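Local atomic coordinates of SusD/RagB family nutrient-binding outer membrane lipoprotein (Bacteroides vulgatus, PDB entry 4F7A), a protein that probably binds glycans, perhaps mucin O-glycans, at the outer membrane as a SusD-like lipoprotein of a nutrient-uptake system. Residues Q313-I318 with Y389-A394; E153-F158 with M209-V214; Y36-G39 with W44-Q47; S369-G374 with C431-M436. All coordinates share one frame; numbering follows the deposited sequence.

Interaction 1. Residues Q313-I318 with Y389-A394; sequences QSYSFI and YINYAA
The rings of Tyr-315 and Tyr-389 meet rim to rim: CE2 of Tyr-315 lies in the plane of the Tyr-389 ring at 4.0 Å from Tyr-389 CE1, which in turn lies in the plane of the Tyr-315 ring, and the two side chains cross at about a right angle. Tyr-315 also pairs edge-to-face with Tyr-312, while one face of Tyr-392 carries the CG2 methyl of Ile-390, 3.5 Å above its plane and near the rim. The segment 389-394 contains an inverse gamma turn centred on Asn-391 and is part of the long loop between helices 356-371 and 416-431, so the contact pins one irregular loop of the SusD-like fold to another. Tyrosine suits position 315 because its ring spans the distance between the loops and still delivers a hydroxyl. Tyr-315 OH donates to Tyr-389 OH at 2.9 Å and receives two weak bonds from the turn, from Tyr-392 N at 3.2 Å and from Ala-393 N at 3.4 Å. Ala-393 is small enough for the ring to come close, its CB lying 3.9 Å from Tyr-315 CE1. Tyr-389 reaches the meeting point with its CG anti to the backbone N (chi1 173°), and its own hydroxyl passes the relay on. The last acceptor, Asn-391 OD1, also takes a bond from Tyr-312 OH; Tyr-389 OH stands 2.6 Å from Asn-391 OD1, tilted 21° from the carbonyl plane, the angle at the oxygen being 130°.

Interaction 2. Residues E153-F158 with M209-V214; sequences EAYKAF and MRVSNV
Tyr-155 points from helix 151-174 toward Val-211 and Arg-210, and its side chain meets them in that order. From CB the ring enters alongside Val-211, the two side chains sliding past each other in opposite directions. Tyr-155 CG is 4.1 Å from Val-211 CG1, and Tyr-155 CD2 comes nearest to Val-211, 3.5 Å from the same methyl. Tyr-155 CE2 is shared, with Val-211 CG1 at 3.9 Å and Arg-210 CB also nearby. One ring face is covered from within its own helix, where Phe-158 CD2 sits 4.2 Å above the centre of the Tyr-155 ring. This is helix-to-helix-end packing in the TPR-like, mainly helical SusD fold: helix 193-210 stops just here, and Ser-212 takes up the carbonyl of Met-209 with both its N and its OG, the hydroxyl on a lone pair in the carbonyl plane at 2.7 Å from Met-209 O. Further out, Tyr-155 CZ rests on Arg-210 CG at 4.0 Å. At the tip, Tyr-155 OH receives a weak bond from Arg-210 NE at 3.4 Å, bent to 135°, and makes a stronger one with Asp-130. Arg-210 brings NE there by turning at chi2 (89°) and chi3 (77°), which curls the chain past the hydroxyl. A phenylalanine in place of Tyr-155 is likely to leave Asp-130 without its hydroxyl mate and Arg-210 NE without its weak acceptor. The guanidinium is held at its far end by acids, NH1 by Glu-441 and NH2 by Glu-437 and Asp-130, a buried arrangement in which the surrounding negative charge probably balances the arginine.

Interaction 3. Residues Y36-G39 with W44-Q47; sequences YDWG and WPWQ
Asp-37 OD1 is gripped by two backbone N-H groups, those of Gly-39 and Gly-41, and so fixes the turn that presents Trp-38 to Trp-44 and Pro-45. The bond from Gly-39 N to Asp-37 OD1 is 2.8 Å long; it arrives on the anti side of the carboxylate, 30° out of its plane. Gly-39 fits the turn because, at its backbone angles, a side chain would collide with the carbonyl oxygen of Trp-38. Trp-38 holds its CG between the backbone N and carbonyl carbon (chi1 68°), which swings the benzo end of the indole toward the helix. There Trp-38 CH2 touches Pro-45 CG at 3.5 Å, and Trp-38 CZ2 lies 3.9 Å from Trp-44 CH2. The two indoles are set steeply, the planes of their six-membered rings standing 73° apart. Pro-45, rigid and apolar, fills the angle between them and also lays its CD 3.2 Å above the plane of its neighbour Trp-44, toward the rim. The nitrogens of both indoles turn to Glu-40, Trp-38 NE1 to its carboxylate and Trp-44 NE1 to its carbonyl, while Tyr-92 of helix 84-104 stacks on Trp-38. The whole is an Asx turn followed by an aromatic-proline cluster, packing the loop that follows helix 15-30 against the beginning of helix 44-51.

Interaction 4. Residues S369-G374 with C431-M436; sequences SQWGAG and CWPEGM
Aromatic packing carries most of the contact between Trp-371 and Trp-432. The edge of Trp-432 is directed at the face of Trp-371 in an offset edge-to-face pair, six-membered ring centroids 5.5 Å apart and planes at 66°. CH2 of Trp-371 is 3.8 Å from Trp-432 CZ3, at the rim of that indole. A chi1 of -174° carries the Trp-432 indole away from its own backbone N and out to the meeting point, and Tyr-282 stacks on it as well as meeting Trp-371 edge-to-face. Replacing Trp-371 by an alanine is likely to open a gap beside the Trp-432 edge and leave that indole less firmly fixed. The carbonyl of Trp-432 adds a van der Waals contact at the Trp-371 ring edge, Trp-432 O lying near the ring plane and 3.3 Å from Trp-371 CZ2. The polar link is a water that bridges the same oxygen, at 2.7 Å from Trp-432 O, to Gln-370 NE2; this amide nitrogen also rides 3.0 Å above the plane of the Trp-371 ring, near its rim. Backbone motifs frame both ends. Helix 356-371 finishes in a Schellman motif at Gly-372, whose positive phi is easily borne without a side chain. In the other segment, the peptide between Trp-432 and Pro-433 is cis, and Glu-434 N bonds back to Cys-431 O at 3.0 Å, a type VI turn; Pro-433 CB lies over the centre of the Trp-432 ring. As for capping and charge, Glu-434 is the N-cap of helix 435-445. Glu-434 OE2 accepts from Met-436 N at 3.0 Å, from above the carboxylate plane, and forms a salt bridge with Arg-127.

From the N terminus, interaction 3 comes first and closes a short loop with only four residues between its segments, joining the loop after helix 15-30 to helix 44-51. Interaction 2 follows in series, closing a 50-residue span that brings helix 151-174 to the end of helix 193-210. The last two cross: 313-318 opens interaction 1, 369-374 opens interaction 4, then 389-394 and 431-436 complete them. Interaction 1 joins two long loops; interaction 4 ties the end of helix 356-371 to the link between helices 416-431 and 435-445. They also touch, Ile-318 CG1 lying 3.9 Å from Trp-432 CZ2. Helix 435-445, which begins in interaction 4, supplies Glu-437 and Glu-441 to Arg-210 of interaction 2.

Interaction 1. Residues Q313-I318 with Y389-A394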
# COMPACT_ATOMS: atom_id res chain seq x y z
N GLN A 313 21.13 -11.58 9.92
CA GLN A 313 21.41 -12.09 8.58
C GLN A 313 20.97 -13.55 8.34
O GLN A 313 20.82 -13.96 7.18
CB GLN A 313 22.91 -11.89 8.35
CG GLN A 313 23.61 -12.68 7.34
CD GLN A 313 25.09 -12.40 7.48
OE1 GLN A 313 25.85 -13.20 8.03
NE2 GLN A 313 25.49 -11.20 7.08
N SER A 314 20.77 -14.33 9.40
CA SER A 314 20.28 -15.71 9.27
C SER A 314 18.81 -15.91 9.63
O SER A 314 18.33 -17.04 9.73
CB SER A 314 21.18 -16.64 10.08
OG SER A 314 22.49 -16.55 9.55
N TYR A 315 18.08 -14.80 9.80
CA TYR A 315 16.61 -14.84 9.94
C TYR A 315 15.93 -15.19 8.62
O TYR A 315 16.59 -15.36 7.57
CB TYR A 315 16.09 -13.53 10.56
CG TYR A 315 16.12 -13.50 12.08
CD1 TYR A 315 17.14 -14.12 12.81
CD2 TYR A 315 15.14 -12.84 12.79
CE1 TYR A 315 17.17 -14.08 14.21
CE2 TYR A 315 15.16 -12.78 14.16
CZ TYR A 315 16.15 -13.41 14.88
OH TYR A 315 16.12 -13.35 16.26
N SER A 316 14.61 -15.34 8.65
CA SER A 316 13.87 -15.77 7.47
C SER A 316 13.92 -14.72 6.35
O SER A 316 13.75 -13.53 6.60
CB SER A 316 12.42 -16.07 7.80
OG SER A 316 12.30 -17.26 8.55
N PHE A 317 14.14 -15.21 5.13
CA PHE A 317 14.23 -14.38 3.96
C PHE A 317 12.97 -14.56 3.15
O PHE A 317 12.29 -15.56 3.30
CB PHE A 317 15.45 -14.81 3.11
CG PHE A 317 15.94 -13.74 2.17
CD1 PHE A 317 16.57 -12.63 2.67
CD2 PHE A 317 15.78 -13.86 0.80
CE1 PHE A 317 17.02 -11.62 1.82
CE2 PHE A 317 16.25 -12.86 -0.06
CZ PHE A 317 16.86 -11.74 0.46
N ILE A 318 12.68 -13.58 2.30
CA ILE A 318 11.60 -13.70 1.34
C ILE A 318 11.78 -14.94 0.48
O ILE A 318 12.90 -15.38 0.22
CB ILE A 318 11.48 -12.44 0.44
CG1 ILE A 318 10.06 -12.29 -0.10
CG2 ILE A 318 12.55 -12.44 -0.70
CD1 ILE A 318 9.81 -10.93 -0.83
N TYR A 389 7.83 -12.92 20.11
CA TYR A 389 9.13 -12.73 19.48
C TYR A 389 10.20 -13.07 20.51
O TYR A 389 10.18 -12.56 21.64
CB TYR A 389 9.33 -11.31 18.95
CG TYR A 389 10.74 -11.16 18.47
CD1 TYR A 389 11.14 -11.76 17.28
CD2 TYR A 389 11.70 -10.56 19.26
CE1 TYR A 389 12.44 -11.70 16.86
CE2 TYR A 389 13.03 -10.52 18.86
CZ TYR A 389 13.39 -11.08 17.66
OH TYR A 389 14.69 -11.04 17.25
N ILE A 390 11.12 -13.96 20.12
CA ILE A 390 12.26 -14.35 20.94
C ILE A 390 13.52 -13.96 20.17
O ILE A 390 13.68 -14.33 19.00
CB ILE A 390 12.30 -15.85 21.20
CG1 ILE A 390 10.98 -16.35 21.80
CG2 ILE A 390 13.51 -16.19 22.14
CD1 ILE A 390 10.65 -15.74 23.12
N ASN A 391 14.42 -13.23 20.82
CA ASN A 391 15.61 -12.74 20.14
C ASN A 391 16.73 -13.81 20.12
O ASN A 391 17.60 -13.85 21.00
CB ASN A 391 16.08 -11.43 20.77
CG ASN A 391 17.04 -10.69 19.87
OD1 ASN A 391 16.66 -10.24 18.82
ND2 ASN A 391 18.28 -10.56 20.29
N TYR A 392 16.71 -14.68 19.11
CA TYR A 392 17.70 -15.75 18.99
C TYR A 392 19.03 -15.23 18.47
O TYR A 392 20.08 -15.85 18.68
CB TYR A 392 17.17 -16.89 18.13
CG TYR A 392 16.05 -17.66 18.80
CD1 TYR A 392 16.25 -18.31 20.02
CD2 TYR A 392 14.78 -17.72 18.24
CE1 TYR A 392 15.24 -19.03 20.65
CE2 TYR A 392 13.76 -18.42 18.87
CZ TYR A 392 13.99 -19.06 20.06
OH TYR A 392 12.98 -19.75 20.65
N ALA A 393 19.00 -14.07 17.83
CA ALA A 393 20.21 -13.44 17.29
C ALA A 393 21.15 -12.97 18.39
O ALA A 393 20.72 -12.73 19.52
CB ALA A 393 19.82 -12.24 16.41
N ALA A 394 22.42 -12.79 18.05
CA ALA A 394 23.34 -12.05 18.90
C ALA A 394 22.93 -10.57 18.86
O ALA A 394 22.07 -10.18 18.07
CB ALA A 394 24.81 -12.23 18.43

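Interaction 2. Residues E153-F158 with M209-V214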
# COMPACT_ATOMS: atom_id res chain seq x y z
N GLU A 153 -8.68 17.84 0.77
CA GLU A 153 -8.89 18.35 -0.58
C GLU A 153 -8.37 17.37 -1.63
O GLU A 153 -8.99 17.23 -2.70
CB GLU A 153 -8.21 19.70 -0.75
CG GLU A 153 -8.98 20.81 -0.04
CD GLU A 153 -8.13 22.08 0.25
OE1 GLU A 153 -6.90 22.13 0.02
OE2 GLU A 153 -8.72 23.04 0.75
N ALA A 154 -7.23 16.74 -1.36
CA ALA A 154 -6.68 15.73 -2.29
C ALA A 154 -7.65 14.56 -2.41
O ALA A 154 -7.93 14.10 -3.52
CB ALA A 154 -5.29 15.25 -1.84
N TYR A 155 -8.14 14.05 -1.27
CA TYR A 155 -9.14 12.95 -1.29
C TYR A 155 -10.40 13.32 -2.08
O TYR A 155 -10.89 12.56 -2.92
CB TYR A 155 -9.47 12.47 0.14
CG TYR A 155 -8.59 11.27 0.48
CD1 TYR A 155 -7.25 11.43 0.82
CD2 TYR A 155 -9.09 9.98 0.43
CE1 TYR A 155 -6.42 10.33 1.10
CE2 TYR A 155 -8.27 8.88 0.73
CZ TYR A 155 -6.94 9.05 1.04
OH TYR A 155 -6.15 7.95 1.29
N LYS A 156 -10.91 14.53 -1.85
CA LYS A 156 -12.08 14.97 -2.58
C LYS A 156 -11.74 15.02 -4.08
O LYS A 156 -12.55 14.63 -4.91
CB LYS A 156 -12.60 16.30 -2.04
CG LYS A 156 -13.30 16.10 -0.68
CD LYS A 156 -13.91 17.36 -0.08
CE LYS A 156 -14.60 17.03 1.25
NZ LYS A 156 -15.18 18.23 1.92
N ALA A 157 -10.56 15.51 -4.43
CA ALA A 157 -10.18 15.54 -5.86
C ALA A 157 -10.07 14.10 -6.41
O ALA A 157 -10.47 13.84 -7.56
CB ALA A 157 -8.87 16.32 -6.06
N PHE A 158 -9.57 13.16 -5.61
CA PHE A 158 -9.50 11.76 -6.06
C PHE A 158 -10.89 11.22 -6.39
O PHE A 158 -11.09 10.59 -7.43
CB PHE A 158 -8.89 10.82 -5.02
CG PHE A 158 -7.50 11.13 -4.63
CD1 PHE A 158 -6.62 11.77 -5.48
CD2 PHE A 158 -7.04 10.71 -3.39
CE1 PHE A 158 -5.32 12.02 -5.07
CE2 PHE A 158 -5.77 10.95 -3.01
CZ PHE A 158 -4.90 11.61 -3.86
N MSE A 209 -13.17 3.67 2.66
CA MSE A 209 -12.87 3.13 3.97
C MSE A 209 -11.76 3.91 4.65
O MSE A 209 -11.83 4.15 5.86
CB MSE A 209 -12.57 1.65 3.93
CG MSE A 209 -13.74 0.79 3.55
SE MSE A 209 -15.36 1.03 4.58
CE MSE A 209 -16.27 2.22 3.39
N ARG A 210 -10.78 4.37 3.89
CA ARG A 210 -9.72 5.20 4.46
C ARG A 210 -10.29 6.41 5.23
O ARG A 210 -9.79 6.75 6.29
CB ARG A 210 -8.75 5.73 3.40
CG ARG A 210 -7.51 6.41 4.05
CD ARG A 210 -6.37 5.43 4.33
NE ARG A 210 -5.69 5.12 3.08
CZ ARG A 210 -5.58 3.92 2.52
NH1 ARG A 210 -6.07 2.84 3.09
NH2 ARG A 210 -4.97 3.81 1.34
N VAL A 211 -11.31 7.07 4.67
CA VAL A 211 -11.83 8.29 5.28
C VAL A 211 -12.96 8.01 6.28
O VAL A 211 -13.54 8.95 6.80
CB VAL A 211 -12.31 9.34 4.24
CG1 VAL A 211 -11.20 9.62 3.22
CG2 VAL A 211 -13.58 8.89 3.55
N SER A 212 -13.26 6.74 6.56
CA SER A 212 -14.45 6.38 7.37
C SER A 212 -14.43 6.85 8.82
O SER A 212 -15.49 7.11 9.39
CB SER A 212 -14.74 4.88 7.31
OG SER A 212 -13.66 4.13 7.83
N ASN A 213 -13.24 7.00 9.42
CA ASN A 213 -13.14 7.48 10.80
C ASN A 213 -13.22 8.99 10.88
O ASN A 213 -13.85 9.50 11.79
CB ASN A 213 -11.85 7.04 11.48
CG ASN A 213 -11.81 5.57 11.76
OD1 ASN A 213 -12.85 4.92 12.00
ND2 ASN A 213 -10.59 5.03 11.80
N VAL A 214 -12.62 9.69 9.92
CA VAL A 214 -12.66 11.17 9.90
C VAL A 214 -13.92 11.77 9.31
O VAL A 214 -14.36 12.84 9.75
CB VAL A 214 -11.39 11.77 9.18
CG1 VAL A 214 -11.40 11.50 7.68
CG2 VAL A 214 -11.28 13.27 9.45

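Interaction 3. Residues Y36-G39 with W44-Q47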
# COMPACT_ATOMS: atom_id res chain seq x y z
N TYR A 36 10.78 2.65 -12.73
CA TYR A 36 10.95 3.34 -13.98
C TYR A 36 12.39 3.82 -14.12
O TYR A 36 12.91 4.51 -13.24
CB TYR A 36 10.00 4.54 -14.05
CG TYR A 36 10.29 5.48 -15.21
CD1 TYR A 36 10.04 5.09 -16.52
CD2 TYR A 36 10.86 6.72 -14.99
CE1 TYR A 36 10.34 5.94 -17.59
CE2 TYR A 36 11.15 7.57 -16.05
CZ TYR A 36 10.89 7.17 -17.34
OH TYR A 36 11.19 8.01 -18.37
N ASP A 37 13.02 3.46 -15.23
CA ASP A 37 14.42 3.81 -15.50
C ASP A 37 14.48 5.11 -16.30
O ASP A 37 14.19 5.11 -17.50
CB ASP A 37 15.09 2.69 -16.30
CG ASP A 37 16.61 2.85 -16.42
OD1 ASP A 37 17.16 3.95 -16.16
OD2 ASP A 37 17.26 1.85 -16.77
N TRP A 38 14.86 6.19 -15.62
CA TRP A 38 14.97 7.51 -16.25
C TRP A 38 16.33 7.71 -16.91
O TRP A 38 16.56 8.76 -17.50
CB TRP A 38 14.68 8.64 -15.26
CG TRP A 38 15.70 8.82 -14.17
CD1 TRP A 38 16.87 9.52 -14.25
CD2 TRP A 38 15.64 8.30 -12.83
NE1 TRP A 38 17.54 9.46 -13.05
CE2 TRP A 38 16.81 8.71 -12.17
CE3 TRP A 38 14.72 7.51 -12.15
CZ2 TRP A 38 17.08 8.37 -10.84
CZ3 TRP A 38 14.99 7.17 -10.83
CH2 TRP A 38 16.16 7.60 -10.20
N GLY A 39 17.20 6.70 -16.84
CA GLY A 39 18.55 6.78 -17.39
C GLY A 39 19.64 6.34 -16.42
O GLY A 39 20.80 6.25 -16.80
N TRP A 44 17.52 0.37 -7.30
CA TRP A 44 18.05 1.25 -6.26
C TRP A 44 17.11 2.45 -5.93
O TRP A 44 16.99 2.80 -4.75
CB TRP A 44 19.52 1.65 -6.50
CG TRP A 44 19.74 2.59 -7.66
CD1 TRP A 44 20.10 2.26 -8.94
CD2 TRP A 44 19.59 4.01 -7.63
NE1 TRP A 44 20.18 3.40 -9.71
CE2 TRP A 44 19.88 4.49 -8.93
CE3 TRP A 44 19.25 4.93 -6.63
CZ2 TRP A 44 19.81 5.85 -9.26
CZ3 TRP A 44 19.19 6.29 -6.96
CH2 TRP A 44 19.47 6.73 -8.27
N PRO A 45 16.40 3.02 -6.92
CA PRO A 45 15.43 4.06 -6.51
C PRO A 45 14.26 3.53 -5.70
O PRO A 45 13.90 4.11 -4.67
CB PRO A 45 14.95 4.65 -7.84
CG PRO A 45 16.10 4.39 -8.76
CD PRO A 45 16.52 3.00 -8.38
N TRP A 46 13.71 2.39 -6.12
CA TRP A 46 12.60 1.78 -5.40
C TRP A 46 12.98 1.45 -3.96
O TRP A 46 12.14 1.53 -3.06
CB TRP A 46 12.09 0.53 -6.13
CG TRP A 46 10.95 -0.10 -5.43
CD1 TRP A 46 9.63 0.26 -5.52
CD2 TRP A 46 11.00 -1.17 -4.48
NE1 TRP A 46 8.87 -0.52 -4.72
CE2 TRP A 46 9.68 -1.42 -4.06
CE3 TRP A 46 12.03 -1.97 -3.98
CZ2 TRP A 46 9.35 -2.41 -3.13
CZ3 TRP A 46 11.70 -2.99 -3.06
CH2 TRP A 46 10.38 -3.18 -2.63
N GLN A 47 14.25 1.10 -3.73
CA GLN A 47 14.67 0.70 -2.40
C GLN A 47 14.40 1.80 -1.38
O GLN A 47 13.94 1.51 -0.28
CB GLN A 47 16.13 0.26 -2.36
CG GLN A 47 16.58 -0.22 -0.96
CD GLN A 47 18.09 -0.51 -0.89
OE1 GLN A 47 18.88 0.18 -1.51
NE2 GLN A 47 18.47 -1.51 -0.10

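Interaction 4. Residues S369-G374 with C431-M436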
# COMPACT_ATOMS: atom_id res chain seq x y z
N SER A 369 -6.57 -18.54 -2.38
CA SER A 369 -6.61 -18.89 -3.79
C SER A 369 -5.59 -18.11 -4.64
O SER A 369 -4.98 -18.68 -5.53
CB SER A 369 -8.02 -18.69 -4.35
OG SER A 369 -8.92 -19.58 -3.73
N GLN A 370 -5.43 -16.82 -4.37
CA GLN A 370 -4.43 -15.99 -5.06
C GLN A 370 -3.05 -16.65 -5.02
O GLN A 370 -2.32 -16.62 -6.01
CB GLN A 370 -4.34 -14.64 -4.36
CG GLN A 370 -3.36 -13.66 -4.96
CD GLN A 370 -3.24 -12.38 -4.17
OE1 GLN A 370 -4.19 -11.95 -3.52
NE2 GLN A 370 -2.08 -11.76 -4.23
N TRP A 371 -2.69 -17.17 -3.86
CA TRP A 371 -1.35 -17.66 -3.57
C TRP A 371 -1.19 -19.15 -3.75
O TRP A 371 -0.10 -19.67 -3.65
CB TRP A 371 -0.94 -17.26 -2.14
CG TRP A 371 -0.78 -15.79 -1.99
CD1 TRP A 371 -1.61 -14.93 -1.34
CD2 TRP A 371 0.26 -14.99 -2.56
NE1 TRP A 371 -1.15 -13.65 -1.46
CE2 TRP A 371 -0.01 -13.65 -2.20
CE3 TRP A 371 1.38 -15.27 -3.35
CZ2 TRP A 371 0.83 -12.59 -2.58
CZ3 TRP A 371 2.21 -14.21 -3.72
CH2 TRP A 371 1.92 -12.89 -3.33
N GLY A 372 -2.28 -19.86 -4.03
CA GLY A 372 -2.25 -21.33 -4.18
C GLY A 372 -2.16 -22.05 -2.83
O GLY A 372 -1.61 -23.15 -2.74
N ALA A 373 -2.71 -21.44 -1.79
CA ALA A 373 -2.60 -21.98 -0.43
C ALA A 373 -3.72 -22.95 -0.09
O ALA A 373 -3.76 -23.51 1.02
CB ALA A 373 -2.55 -20.82 0.59
N GLY A 374 -4.62 -23.18 -1.04
CA GLY A 374 -5.69 -24.15 -0.86
C GLY A 374 -6.96 -23.52 -0.30
O GLY A 374 -7.26 -22.33 -0.53
N CYS A 431 -2.67 -8.23 1.65
CA CYS A 431 -2.08 -7.16 0.82
C CYS A 431 -0.60 -7.38 0.52
O CYS A 431 -0.02 -6.62 -0.26
CB CYS A 431 -2.28 -5.79 1.49
SG CYS A 431 -3.98 -5.17 1.32
N TRP A 432 0.01 -8.37 1.18
CA TRP A 432 1.43 -8.68 1.05
C TRP A 432 1.76 -8.96 -0.43
O TRP A 432 0.98 -9.64 -1.10
CB TRP A 432 1.76 -9.91 1.91
CG TRP A 432 3.21 -10.27 1.99
CD1 TRP A 432 4.09 -9.89 2.97
CD2 TRP A 432 3.97 -11.04 1.06
NE1 TRP A 432 5.33 -10.38 2.70
CE2 TRP A 432 5.28 -11.11 1.54
CE3 TRP A 432 3.65 -11.72 -0.13
CZ2 TRP A 432 6.29 -11.82 0.87
CZ3 TRP A 432 4.65 -12.40 -0.78
CH2 TRP A 432 5.95 -12.45 -0.28
N PRO A 433 2.91 -8.45 -0.92
CA PRO A 433 4.01 -7.75 -0.24
C PRO A 433 3.96 -6.22 -0.29
O PRO A 433 4.98 -5.55 -0.02
CB PRO A 433 5.22 -8.22 -1.01
CG PRO A 433 4.67 -8.29 -2.46
CD PRO A 433 3.25 -8.74 -2.33
N GLU A 434 2.79 -5.67 -0.59
CA GLU A 434 2.67 -4.24 -0.92
C GLU A 434 2.55 -3.42 0.36
O GLU A 434 1.46 -3.25 0.91
CB GLU A 434 1.47 -3.99 -1.85
CG GLU A 434 1.63 -2.73 -2.73
CD GLU A 434 1.64 -1.48 -1.89
OE1 GLU A 434 0.53 -1.13 -1.42
OE2 GLU A 434 2.73 -0.86 -1.69
N GLY A 435 3.68 -2.88 0.79
CA GLY A 435 3.81 -2.25 2.09
C GLY A 435 3.07 -0.93 2.27
O GLY A 435 2.73 -0.56 3.39
N MSE A 436 2.83 -0.19 1.19
CA MSE A 436 2.13 1.11 1.33
C MSE A 436 0.69 0.94 1.80
O MSE A 436 0.30 1.58 2.76
CB MSE A 436 2.16 1.95 0.07
CG MSE A 436 3.55 2.29 -0.39
SE MSE A 436 3.59 4.06 -1.22
CE MSE A 436 5.48 4.09 -1.56
O HOH W 1 -1.42 -9.58 -2.39